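Geranylgeranyl pyrophosphate synthase (Corynebacterium glutamicum, PDB 3LMD) probably catalyses the magnesium-dependent chain elongation of isoprenyl diphosphates. Local coordinates at residues A[99-113]-A[143-157]. Sequence-based numbering, arbitrary orientation.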
ATOM      1  N   LYS A  99       5.538  12.690 -15.356  1.00 24.08           N
ATOM      2  CA  LYS A  99       4.573  11.893 -14.598  1.00 26.69           C
ATOM      3  C   LYS A  99       5.213  10.618 -13.980  1.00 24.97           C
ATOM      4  O   LYS A  99       4.907  10.244 -12.837  1.00 25.53           O
ATOM      5  CB  LYS A  99       3.411  11.513 -15.533  1.00 29.81           C
ATOM      6  CG  LYS A  99       2.205  10.922 -14.868  1.00 36.60           C
ATOM      7  CD  LYS A  99       0.998  10.821 -15.858  1.00 41.50           C
ATOM      8  CE  LYS A  99       0.612  12.174 -16.471  1.00 36.57           C
ATOM      9  NZ  LYS A  99      -0.739  12.156 -17.122  1.00 30.86           N
ATOM     10  N   ALA A 100       6.045   9.926 -14.750  1.00 25.31           N
ATOM     11  CA  ALA A 100       6.817   8.798 -14.195  1.00 25.78           C
ATOM     12  C   ALA A 100       7.702   9.209 -13.012  1.00 26.05           C
ATOM     13  O   ALA A 100       7.793   8.478 -12.028  1.00 25.89           O
ATOM     14  CB  ALA A 100       7.640   8.097 -15.291  1.00 25.55           C
ATOM     15  N   ALA A 101       8.343  10.373 -13.081  1.00 21.99           N
ATOM     16  CA  ALA A 101       9.219  10.841 -12.007  1.00 23.60           C
ATOM     17  C   ALA A 101       8.409  11.083 -10.749  1.00 24.94           C
ATOM     18  O   ALA A 101       8.877  10.808  -9.624  1.00 25.50           O
ATOM     19  CB  ALA A 101       9.969  12.138 -12.418  1.00 24.47           C
ATOM     20  N   VAL A 102       7.181  11.549 -10.941  1.00 21.86           N
ATOM     21  CA  VAL A 102       6.293  11.798  -9.823  1.00 23.51           C
ATOM     22  C   VAL A 102       5.897  10.459  -9.200  1.00 19.24           C
ATOM     23  O   VAL A 102       5.840  10.327  -7.983  1.00 23.59           O
ATOM     24  CB  VAL A 102       5.050  12.628 -10.235  1.00 25.77           C
ATOM     25  CG1 VAL A 102       3.957  12.604  -9.116  1.00 24.53           C
ATOM     26  CG2 VAL A 102       5.469  14.086 -10.603  1.00 23.00           C
ATOM     27  N   VAL A 103       5.628   9.471 -10.048  1.00 22.47           N
ATOM     28  CA  VAL A 103       5.279   8.147  -9.532  1.00 21.74           C
ATOM     29  C   VAL A 103       6.428   7.602  -8.682  1.00 26.53           C
ATOM     30  O   VAL A 103       6.201   7.064  -7.590  1.00 24.10           O
ATOM     31  CB  VAL A 103       4.944   7.178 -10.683  1.00 21.23           C
ATOM     32  CG1 VAL A 103       4.910   5.690 -10.183  1.00 25.21           C
ATOM     33  CG2 VAL A 103       3.569   7.552 -11.300  1.00 24.70           C
ATOM     34  N   VAL A 104       7.658   7.733  -9.176  1.00 23.35           N
ATOM     35  CA  VAL A 104       8.815   7.269  -8.395  1.00 27.11           C
ATOM     36  C   VAL A 104       8.877   7.988  -7.057  1.00 23.37           C
ATOM     37  O   VAL A 104       9.069   7.359  -5.999  1.00 23.95           O
ATOM     38  CB  VAL A 104      10.138   7.437  -9.168  1.00 25.95           C
ATOM     39  CG1 VAL A 104      11.364   7.140  -8.258  1.00 24.83           C
ATOM     40  CG2 VAL A 104      10.117   6.503 -10.392  1.00 25.31           C
ATOM     41  N   GLU A 105       8.737   9.303  -7.079  1.00 22.32           N
ATOM     42  CA  GLU A 105       8.835  10.047  -5.820  1.00 25.02           C
ATOM     43  C   GLU A 105       7.713   9.746  -4.829  1.00 26.62           C
ATOM     44  O   GLU A 105       7.953   9.703  -3.618  1.00 27.82           O
ATOM     45  CB  GLU A 105       8.950  11.556  -6.060  1.00 26.68           C
ATOM     46  CG  GLU A 105       9.127  12.328  -4.767  1.00 28.12           C
ATOM     47  CD  GLU A 105      10.520  12.177  -4.137  1.00 31.65           C
ATOM     48  OE1 GLU A 105      11.356  11.409  -4.639  1.00 30.44           O
ATOM     49  OE2 GLU A 105      10.801  12.869  -3.131  1.00 31.03           O
ATOM     50  N   ILE A 106       6.494   9.538  -5.336  1.00 22.03           N
ATOM     51  CA  ILE A 106       5.359   9.204  -4.460  1.00 24.13           C
ATOM     52  C   ILE A 106       5.600   7.863  -3.809  1.00 24.93           C
ATOM     53  O   ILE A 106       5.271   7.638  -2.639  1.00 23.65           O
ATOM     54  CB  ILE A 106       4.038   9.129  -5.272  1.00 22.98           C
ATOM     55  CG1 ILE A 106       3.557  10.561  -5.632  1.00 26.34           C
ATOM     56  CG2 ILE A 106       2.972   8.396  -4.439  1.00 23.34           C
ATOM     57  CD1 ILE A 106       2.347  10.563  -6.658  1.00 29.25           C
ATOM     58  N   THR A 107       6.165   6.947  -4.580  1.00 23.65           N
ATOM     59  CA  THR A 107       6.470   5.611  -4.037  1.00 24.49           C
ATOM     60  C   THR A 107       7.519   5.685  -2.952  1.00 26.91           C
ATOM     61  O   THR A 107       7.389   5.037  -1.895  1.00 25.58           O
ATOM     62  CB  THR A 107       6.929   4.673  -5.158  1.00 26.56           C
ATOM     63  OG1 THR A 107       5.844   4.528  -6.091  1.00 26.41           O
ATOM     64  CG2 THR A 107       7.303   3.277  -4.592  1.00 28.18           C
ATOM     65  N   HIS A 108       8.544   6.501  -3.201  1.00 22.02           N
ATOM     66  CA  HIS A 108       9.545   6.790  -2.185  1.00 23.24           C
ATOM     67  C   HIS A 108       8.906   7.310  -0.910  1.00 24.71           C
ATOM     68  O   HIS A 108       9.217   6.826   0.180  1.00 26.16           O
ATOM     69  CB  HIS A 108      10.587   7.805  -2.734  1.00 24.92           C
ATOM     70  CG  HIS A 108      11.506   8.343  -1.696  1.00 27.79           C
ATOM     71  ND1 HIS A 108      12.289   7.524  -0.901  1.00 26.89           N
ATOM     72  CD2 HIS A 108      11.776   9.616  -1.317  1.00 27.98           C
ATOM     73  CE1 HIS A 108      13.000   8.279  -0.074  1.00 29.18           C
ATOM     74  NE2 HIS A 108      12.700   9.548  -0.302  1.00 33.66           N
ATOM     75  N   LEU A 109       8.039   8.322  -1.020  1.00 23.65           N
ATOM     76  CA  LEU A 109       7.398   8.895   0.163  1.00 24.83           C
ATOM     77  C   LEU A 109       6.505   7.876   0.893  1.00 21.97           C
ATOM     78  O   LEU A 109       6.522   7.806   2.134  1.00 25.73           O
ATOM     79  CB  LEU A 109       6.587  10.164  -0.209  1.00 23.68           C
ATOM     80  CG  LEU A 109       7.474  11.285  -0.774  1.00 30.08           C
ATOM     81  CD1 LEU A 109       6.628  12.488  -1.296  1.00 26.71           C
ATOM     82  CD2 LEU A 109       8.505  11.740   0.301  1.00 31.32           C
ATOM     83  N   ALA A 110       5.739   7.094   0.144  1.00 22.92           N
ATOM     84  CA  ALA A 110       4.840   6.084   0.760  1.00 23.35           C
ATOM     85  C   ALA A 110       5.642   5.130   1.623  1.00 28.41           C
ATOM     86  O   ALA A 110       5.268   4.798   2.740  1.00 27.92           O
ATOM     87  CB  ALA A 110       4.064   5.308  -0.322  1.00 22.50           C
ATOM     88  N   THR A 111       6.749   4.699   1.049  1.00 27.77           N
ATOM     89  CA  THR A 111       7.751   3.836   1.665  1.00 36.84           C
ATOM     90  C   THR A 111       8.285   4.351   2.982  1.00 36.40           C
ATOM     91  O   THR A 111       8.352   3.611   3.975  1.00 35.87           O
ATOM     92  CB  THR A 111       8.907   3.736   0.645  1.00 40.50           C
ATOM     93  OG1 THR A 111       8.821   2.483  -0.008  1.00 44.54           O
ATOM     94  CG2 THR A 111      10.274   3.988   1.273  1.00 45.93           C
ATOM     95  N   LEU A 112       8.661   5.627   2.987  1.00 29.16           N
ATOM     96  CA  LEU A 112       9.058   6.309   4.198  1.00 37.15           C
ATOM     97  C   LEU A 112       7.984   6.325   5.259  1.00 38.03           C
ATOM     98  O   LEU A 112       8.259   6.119   6.441  1.00 38.57           O
ATOM     99  CB  LEU A 112       9.456   7.761   3.906  1.00 35.44           C
ATOM    100  CG  LEU A 112      10.823   7.958   3.249  1.00 48.41           C
ATOM    101  CD1 LEU A 112      11.035   9.451   2.924  1.00 43.15           C
ATOM    102  CD2 LEU A 112      11.956   7.418   4.135  1.00 41.34           C
ATOM    103  N   TYR A 113       6.762   6.634   4.870  1.00 28.42           N
ATOM    104  CA  TYR A 113       5.696   6.696   5.857  1.00 33.42           C
ATOM    105  C   TYR A 113       5.496   5.344   6.522  1.00 34.48           C
ATOM    106  O   TYR A 113       5.312   5.273   7.745  1.00 35.49           O
ATOM    107  CB  TYR A 113       4.414   7.234   5.233  1.00 32.36           C
ATOM    108  CG  TYR A 113       4.644   8.611   4.655  1.00 39.72           C
ATOM    109  CD1 TYR A 113       5.842   9.289   4.912  1.00 54.73           C
ATOM    110  CD2 TYR A 113       3.697   9.237   3.860  1.00 40.61           C
ATOM    111  CE1 TYR A 113       6.095  10.559   4.393  1.00 56.19           C
ATOM    112  CE2 TYR A 113       3.933  10.523   3.336  1.00 44.90           C
ATOM    113  CZ  TYR A 113       5.135  11.175   3.614  1.00 63.77           C
ATOM    114  OH  TYR A 113       5.400  12.436   3.110  1.00 69.31           O
ATOM    115  N   GLY A 143       0.526   6.567   3.730  1.00 27.67           N
ATOM    116  CA  GLY A 143       1.308   5.766   2.789  1.00 25.02           C
ATOM    117  C   GLY A 143       0.361   5.104   1.788  1.00 28.59           C
ATOM    118  O   GLY A 143       0.624   5.098   0.589  1.00 23.03           O
ATOM    119  N   ASP A 144      -0.765   4.580   2.263  1.00 25.97           N
ATOM    120  CA  ASP A 144      -1.703   3.889   1.352  1.00 25.57           C
ATOM    121  C   ASP A 144      -2.358   4.827   0.326  1.00 22.64           C
ATOM    122  O   ASP A 144      -2.558   4.443  -0.858  1.00 23.97           O
ATOM    123  CB  ASP A 144      -2.799   3.161   2.137  1.00 23.76           C
ATOM    124  CG  ASP A 144      -2.257   1.958   2.915  1.00 34.23           C
ATOM    125  OD1 ASP A 144      -1.083   1.585   2.716  1.00 29.58           O
ATOM    126  OD2 ASP A 144      -3.001   1.381   3.732  1.00 32.20           O
ATOM    127  N   ILE A 145      -2.756   6.030   0.757  1.00 21.51           N
ATOM    128  CA  ILE A 145      -3.429   6.900  -0.190  1.00 23.23           C
ATOM    129  C   ILE A 145      -2.389   7.362  -1.223  1.00 20.15           C
ATOM    130  O   ILE A 145      -2.730   7.552  -2.402  1.00 24.81           O
ATOM    131  CB  ILE A 145      -4.163   8.134   0.467  1.00 22.38           C
ATOM    132  CG1 ILE A 145      -5.077   8.816  -0.555  1.00 28.41           C
ATOM    133  CG2 ILE A 145      -3.154   9.179   1.061  1.00 22.76           C
ATOM    134  CD1 ILE A 145      -6.393   8.065  -0.829  1.00 31.22           C
ATOM    135  N   LEU A 146      -1.135   7.502  -0.807  1.00 20.86           N
ATOM    136  CA  LEU A 146      -0.072   7.819  -1.793  1.00 23.35           C
ATOM    137  C   LEU A 146       0.035   6.738  -2.866  1.00 27.14           C
ATOM    138  O   LEU A 146       0.133   7.032  -4.070  1.00 23.96           O
ATOM    139  CB  LEU A 146       1.291   8.093  -1.107  1.00 23.86           C
ATOM    140  CG  LEU A 146       1.598   9.586  -0.893  1.00 26.98           C
ATOM    141  CD1 LEU A 146       0.578  10.305   0.002  1.00 30.71           C
ATOM    142  CD2 LEU A 146       2.994   9.686  -0.324  1.00 23.71           C
ATOM    143  N   LEU A 147      -0.002   5.481  -2.446  1.00 24.85           N
ATOM    144  CA  LEU A 147       0.002   4.362  -3.412  1.00 23.21           C
ATOM    145  C   LEU A 147      -1.223   4.430  -4.330  1.00 26.32           C
ATOM    146  O   LEU A 147      -1.121   4.172  -5.532  1.00 22.37           O
ATOM    147  CB  LEU A 147       0.104   2.988  -2.686  1.00 24.54           C
ATOM    148  CG  LEU A 147       1.440   2.918  -1.894  1.00 34.46           C
ATOM    149  CD1 LEU A 147       1.505   1.816  -0.853  1.00 37.51           C
ATOM    150  CD2 LEU A 147       2.693   2.831  -2.817  1.00 31.62           C
ATOM    151  N   ALA A 148      -2.376   4.820  -3.802  1.00 21.40           N
ATOM    152  CA  ALA A 148      -3.554   4.980  -4.675  1.00 23.60           C
ATOM    153  C   ALA A 148      -3.327   6.118  -5.701  1.00 27.23           C
ATOM    154  O   ALA A 148      -3.680   5.974  -6.871  1.00 24.30           O
ATOM    155  CB  ALA A 148      -4.832   5.274  -3.862  1.00 31.34           C
ATOM    156  N   HIS A 149      -2.787   7.251  -5.249  1.00 25.62           N
ATOM    157  CA  HIS A 149      -2.418   8.353  -6.169  1.00 26.23           C
ATOM    158  C   HIS A 149      -1.452   7.862  -7.250  1.00 25.57           C
ATOM    159  O   HIS A 149      -1.608   8.170  -8.449  1.00 25.54           O
ATOM    160  CB  HIS A 149      -1.696   9.508  -5.437  1.00 23.97           C
ATOM    161  CG  HIS A 149      -2.540  10.212  -4.417  1.00 27.30           C
ATOM    162  ND1 HIS A 149      -3.882  10.422  -4.584  1.00 26.04           N
ATOM    163  CD2 HIS A 149      -2.211  10.794  -3.239  1.00 25.95           C
ATOM    164  CE1 HIS A 149      -4.361  11.085  -3.545  1.00 23.59           C
ATOM    165  NE2 HIS A 149      -3.362  11.316  -2.709  1.00 27.34           N
ATOM    166  N   ALA A 150      -0.431   7.134  -6.829  1.00 23.05           N
ATOM    167  CA  ALA A 150       0.561   6.644  -7.792  1.00 28.08           C
ATOM    168  C   ALA A 150      -0.106   5.743  -8.840  1.00 27.30           C
ATOM    169  O   ALA A 150       0.182   5.822 -10.038  1.00 26.00           O
ATOM    170  CB  ALA A 150       1.744   5.898  -7.071  1.00 21.92           C
ATOM    171  N   SER A 151      -0.983   4.861  -8.398  1.00 24.83           N
ATOM    172  CA  SER A 151      -1.678   3.976  -9.341  1.00 24.90           C
ATOM    173  C   SER A 151      -2.517   4.754 -10.347  1.00 25.62           C
ATOM    174  O   SER A 151      -2.603   4.361 -11.524  1.00 25.19           O
ATOM    175  CB  SER A 151      -2.591   2.998  -8.581  1.00 29.32           C
ATOM    176  OG  SER A 151      -1.809   2.222  -7.698  1.00 34.69           O
ATOM    177  N   GLY A 152      -3.162   5.832  -9.898  1.00 26.99           N
ATOM    178  CA  GLY A 152      -3.922   6.703 -10.818  1.00 25.14           C
ATOM    179  C   GLY A 152      -3.029   7.178 -11.963  1.00 24.87           C
ATOM    180  O   GLY A 152      -3.389   7.048 -13.157  1.00 24.51           O
ATOM    181  N   LEU A 153      -1.861   7.730 -11.619  1.00 24.98           N
ATOM    182  CA  LEU A 153      -0.919   8.205 -12.661  1.00 28.26           C
ATOM    183  C   LEU A 153      -0.401   7.071 -13.549  1.00 28.64           C
ATOM    184  O   LEU A 153      -0.277   7.207 -14.778  1.00 25.34           O
ATOM    185  CB  LEU A 153       0.274   8.935 -12.036  1.00 28.89           C
ATOM    186  CG  LEU A 153      -0.033  10.266 -11.342  1.00 30.45           C
ATOM    187  CD1 LEU A 153       1.257  10.824 -10.711  1.00 26.68           C
ATOM    188  CD2 LEU A 153      -0.647  11.258 -12.368  1.00 31.98           C
ATOM    189  N   MET A 154      -0.075   5.945 -12.938  1.00 23.90           N
ATOM    190  CA  MET A 154       0.400   4.768 -13.709  1.00 23.39           C
ATOM    191  C   MET A 154      -0.627   4.273 -14.699  1.00 24.41           C
ATOM    192  O   MET A 154      -0.258   3.750 -15.747  1.00 27.82           O
ATOM    193  CB  MET A 154       0.781   3.590 -12.752  1.00 24.34           C
ATOM    194  CG  MET A 154       2.049   3.919 -11.979  1.00 28.22           C
ATOM    195  SD  MET A 154       2.740   2.425 -11.136  1.00 24.02           S
ATOM    196  CE  MET A 154       1.293   1.620 -10.832  1.00 23.41           C
ATOM    197  N   SER A 155      -1.915   4.399 -14.369  1.00 25.91           N
ATOM    198  CA  SER A 155      -2.972   4.019 -15.320  1.00 25.81           C
ATOM    199  C   SER A 155      -2.889   4.820 -16.618  1.00 30.77           C
ATOM    200  O   SER A 155      -3.380   4.383 -17.659  1.00 27.48           O
ATOM    201  CB  SER A 155      -4.383   4.159 -14.714  1.00 26.38           C
ATOM    202  OG  SER A 155      -4.856   5.530 -14.674  1.00 25.78           O
ATOM    203  N   GLN A 156      -2.255   5.986 -16.556  1.00 26.04           N
ATOM    204  CA  GLN A 156      -2.103   6.812 -17.745  1.00 29.97           C
ATOM    205  C   GLN A 156      -0.757   6.555 -18.418  1.00 33.20           C
ATOM    206  O   GLN A 156      -0.545   6.960 -19.570  1.00 34.92           O
ATOM    207  CB  GLN A 156      -2.245   8.304 -17.394  1.00 27.41           C
ATOM    208  CG  GLN A 156      -3.626   8.651 -16.802  1.00 26.93           C
ATOM    209  CD  GLN A 156      -3.775  10.144 -16.577  1.00 30.30           C
ATOM    210  OE1 GLN A 156      -2.946  10.756 -15.900  1.00 28.83           O
ATOM    211  NE2 GLN A 156      -4.811  10.739 -17.165  1.00 28.00           N
ATOM    212  N   LEU A 157       0.144   5.869 -17.722  1.00 27.96           N
ATOM    213  CA  LEU A 157       1.500   5.631 -18.243  1.00 24.11           C
ATOM    214  C   LEU A 157       1.584   4.313 -19.002  1.00 29.88           C
ATOM    215  O   LEU A 157       2.467   4.141 -19.818  1.00 31.21           O
ATOM    216  CB  LEU A 157       2.566   5.689 -17.132  1.00 25.55           C
ATOM    217  CG  LEU A 157       2.727   7.113 -16.543  1.00 26.29           C
ATOM    218  CD1 LEU A 157       3.627   7.084 -15.307  1.00 25.55           C
ATOM    219  CD2 LEU A 157       3.358   8.006 -17.619  1.00 26.66           C
TER
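With V103 CG1 anti to the backbone N (chi1 166°), its two methyls part between neighbouring side chains of the opposite helix: CG1 meets M154 CG, while CG2 reaches L153 CB at 3.6 Å. This is knobs-into-holes packing between two antiparallel helices of the all-alpha isoprenyl diphosphate synthase fold, the axes of the two segments approaching to 8.4 Å at 164°. V103 fills the hole formed by A150, L153, M154 and L157; L153 answers as a knob among K99, V102, V103 and I106, its CD1 3.6 Å from V102 CG1. One turn on, I106 CG2 points at the L146 backbone, 3.2 Å from its O, and also touches A150 CB. L146 reciprocates, its CD2 lying against L109 CB and 3.9 Å from Y113 CE2. The two backbones come closest where A110 faces G143, their CA atoms 4.1 Å apart, toward the C-terminal end of helix 95-118, which carries D115, with D119 just beyond; both bind calcium in a structure of this protein, though no ion is bound to this chain here. Helix 34-55 covers I106, L146 and L153, and F165 of helix 159-181 packs on T107 and M154. At the other end K99 NZ donates a hydrogen bond to Q156 OE1 (2.9 Å), approaching from above the amide plane, 58° out of it.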